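Local coordinates for protein anaerobically-induced outer membrane porin OprE (Pseudomonas aeruginosa, PDB 4FRX) that probably forms a beta-barrel channel of the OprD porin family in the outer membrane, letting small solutes pass, at residues T401-S406 with E425-V430. Sequence-based numbering, arbitrary orientation.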
loop_
_atom_site.group_PDB
_atom_site.type_symbol
_atom_site.label_atom_id
_atom_site.label_comp_id
_atom_site.label_asym_id
_atom_site.label_seq_id
_atom_site.Cartn_x
_atom_site.Cartn_y
_atom_site.Cartn_z
ATOM N N THR A 401 -19.017 -3.771 -0.194
ATOM C CA THR A 401 -18.201 -3.329 0.945
ATOM C C THR A 401 -18.513 -1.898 1.385
ATOM O O THR A 401 -18.552 -0.996 0.563
ATOM C CB THR A 401 -16.695 -3.431 0.618
ATOM O OG1 THR A 401 -16.378 -4.784 0.300
ATOM C CG2 THR A 401 -15.848 -2.985 1.808
ATOM N N TRP A 402 -18.754 -1.711 2.679
ATOM C CA TRP A 402 -18.894 -0.380 3.257
ATOM C C TRP A 402 -17.737 -0.143 4.208
ATOM O O TRP A 402 -17.540 -0.911 5.153
ATOM C CB TRP A 402 -20.210 -0.268 4.035
ATOM C CG TRP A 402 -20.341 1.004 4.834
ATOM C CD1 TRP A 402 -19.949 2.265 4.460
ATOM C CD2 TRP A 402 -20.901 1.135 6.146
ATOM N NE1 TRP A 402 -20.234 3.169 5.462
ATOM C CE2 TRP A 402 -20.814 2.498 6.506
ATOM C CE3 TRP A 402 -21.465 0.230 7.051
ATOM C CZ2 TRP A 402 -21.282 2.978 7.731
ATOM C CZ3 TRP A 402 -21.927 0.717 8.270
ATOM C CH2 TRP A 402 -21.835 2.071 8.593
ATOM N N LYS A 403 -16.965 0.913 3.962
ATOM C CA LYS A 403 -15.907 1.295 4.896
ATOM C C LYS A 403 -16.234 2.671 5.446
ATOM O O LYS A 403 -16.520 3.582 4.677
ATOM C CB LYS A 403 -14.535 1.330 4.197
ATOM C CG LYS A 403 -14.068 -0.030 3.643
ATOM C CD LYS A 403 -12.681 0.096 3.013
ATOM C CE LYS A 403 -12.190 -1.241 2.486
ATOM N NZ LYS A 403 -12.230 -2.320 3.511
ATOM N N ASN A 404 -16.198 2.827 6.768
ATOM C CA ASN A 404 -16.383 4.140 7.368
ATOM C C ASN A 404 -15.205 4.474 8.274
ATOM O O ASN A 404 -14.732 3.616 9.019
ATOM C CB ASN A 404 -17.685 4.175 8.174
ATOM C CG ASN A 404 -17.846 5.449 8.964
ATOM O OD1 ASN A 404 -17.450 5.533 10.126
ATOM N ND2 ASN A 404 -18.433 6.459 8.335
ATOM N N ALA A 405 -14.740 5.717 8.215
ATOM C CA ALA A 405 -13.667 6.165 9.087
ATOM C C ALA A 405 -13.990 7.507 9.742
ATOM O O ALA A 405 -14.569 8.391 9.108
ATOM C CB ALA A 405 -12.331 6.261 8.289
ATOM N N SER A 406 -13.617 7.649 11.013
ATOM C CA SER A 406 -13.638 8.945 11.689
ATOM C C SER A 406 -12.230 9.227 12.173
ATOM O O SER A 406 -11.634 8.387 12.838
ATOM C CB SER A 406 -14.585 8.943 12.893
ATOM O OG SER A 406 -15.932 8.943 12.489
ATOM N N GLU A 425 -15.182 9.783 6.542
ATOM C CA GLU A 425 -15.145 9.260 5.184
ATOM C C GLU A 425 -15.967 7.986 5.081
ATOM O O GLU A 425 -15.909 7.120 5.960
ATOM C CB GLU A 425 -13.686 9.010 4.773
ATOM C CG GLU A 425 -13.475 8.531 3.355
ATOM C CD GLU A 425 -12.017 8.193 3.074
ATOM O OE1 GLU A 425 -11.188 9.125 2.999
ATOM O OE2 GLU A 425 -11.695 6.995 2.936
ATOM N N ASN A 426 -16.752 7.882 4.011
ATOM C CA ASN A 426 -17.448 6.650 3.680
ATOM C C ASN A 426 -17.008 6.180 2.317
ATOM O O ASN A 426 -16.898 6.987 1.392
ATOM C CB ASN A 426 -18.967 6.848 3.659
ATOM C CG ASN A 426 -19.548 7.005 5.050
ATOM O OD1 ASN A 426 -19.604 6.045 5.820
ATOM N ND2 ASN A 426 -19.972 8.223 5.385
ATOM N N ARG A 427 -16.749 4.880 2.202
ATOM C CA ARG A 427 -16.601 4.254 0.898
ATOM C C ARG A 427 -17.657 3.169 0.718
ATOM O O ARG A 427 -17.979 2.419 1.644
ATOM C CB ARG A 427 -15.215 3.648 0.720
ATOM C CG ARG A 427 -14.084 4.617 0.916
ATOM C CD ARG A 427 -12.755 3.907 0.702
ATOM N NE ARG A 427 -11.651 4.644 1.302
ATOM C CZ ARG A 427 -10.404 4.189 1.364
ATOM N NH1 ARG A 427 -10.110 3.000 0.860
ATOM N NH2 ARG A 427 -9.457 4.919 1.936
ATOM N N LEU A 428 -18.201 3.102 -0.490
ATOM C CA LEU A 428 -19.084 2.018 -0.873
ATOM C C LEU A 428 -18.501 1.400 -2.124
ATOM O O LEU A 428 -18.290 2.093 -3.127
ATOM C CB LEU A 428 -20.489 2.555 -1.150
ATOM C CG LEU A 428 -21.147 3.145 0.099
ATOM C CD1 LEU A 428 -22.491 3.788 -0.224
ATOM C CD2 LEU A 428 -21.319 2.052 1.152
ATOM N N ILE A 429 -18.219 0.102 -2.059
ATOM C CA ILE A 429 -17.566 -0.571 -3.163
ATOM C C ILE A 429 -18.322 -1.837 -3.548
ATOM O O ILE A 429 -18.564 -2.711 -2.712
ATOM C CB ILE A 429 -16.079 -0.944 -2.847
ATOM C CG1 ILE A 429 -15.311 0.242 -2.249
ATOM C CG2 ILE A 429 -15.383 -1.469 -4.104
ATOM C CD1 ILE A 429 -15.061 0.126 -0.750
ATOM N N VAL A 430 -18.693 -1.924 -4.823
ATOM C CA VAL A 430 -19.255 -3.159 -5.368
ATOM C C VAL A 430 -18.251 -3.691 -6.374
ATOM O O VAL A 430 -17.782 -2.955 -7.241
ATOM C CB VAL A 430 -20.613 -2.904 -6.035
ATOM C CG1 VAL A 430 -21.198 -4.202 -6.622
ATOM C CG2 VAL A 430 -21.560 -2.273 -5.028
HETATM O O HOH W 1 -16.601 -4.831 -2.526
#
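Trp402 NE1 and Asn404 ND2 both donate to Asn426 OD1, reaching it from opposite faces of the amide plane. The indole hydrogen bond, 3.0 Å from Trp402 NE1 to Asn426 OD1, runs nearly in the ring plane and is almost straight (167° at the hydrogen). The hydrogen bond from the Asn404 amide is shorter, 2.8 Å from Asn404 ND2 to Asn426 OD1, but its donor stands above the acceptor's carbonyl plane. In both donor residues CG lies anti to the backbone N (chi1 171° in Trp402), which helps swing the two donors toward strand 425-430. Beside this polar group, Leu428 CD2 lies 3.6 Å from Trp402 CD1. This is probably the lipid-facing side, since a bound C8E detergent molecule lies about 5 Å from the Trp402 side chain and Leu428 is exposed.

Tighter packing lies between the backbones, which run antiparallel, their N-to-C directions 171° apart. Six N-H...O hydrogen bonds join the pairs Thr401–Ile429, Lys403–Arg427 and Ala405–Glu425, with Arg427 N 2.8 Å from Lys403 O. These pairs put their side chains on the other face, consistent with the barrel interior. There Glu425 is buried, and its OE2 takes Arg427 NE at 2.9 Å and Arg427 NH2 at 3.2 Å, a side-on salt bridge along one strand; Gln330 also donates to that oxygen. Across the strands this face meets more loosely, with Thr401 CG2 4.1 Å from Ile429 CD1, while the Lys403 chain leads away and its NZ hydrogen-bonds Ser385 OG.

Strand 377-389 flanks 399-409, and strand 17-28 pairs with 423-434, where Asn25 accepts from Asn426 ND2; this second pairing joins the chain's first and last barrel strands.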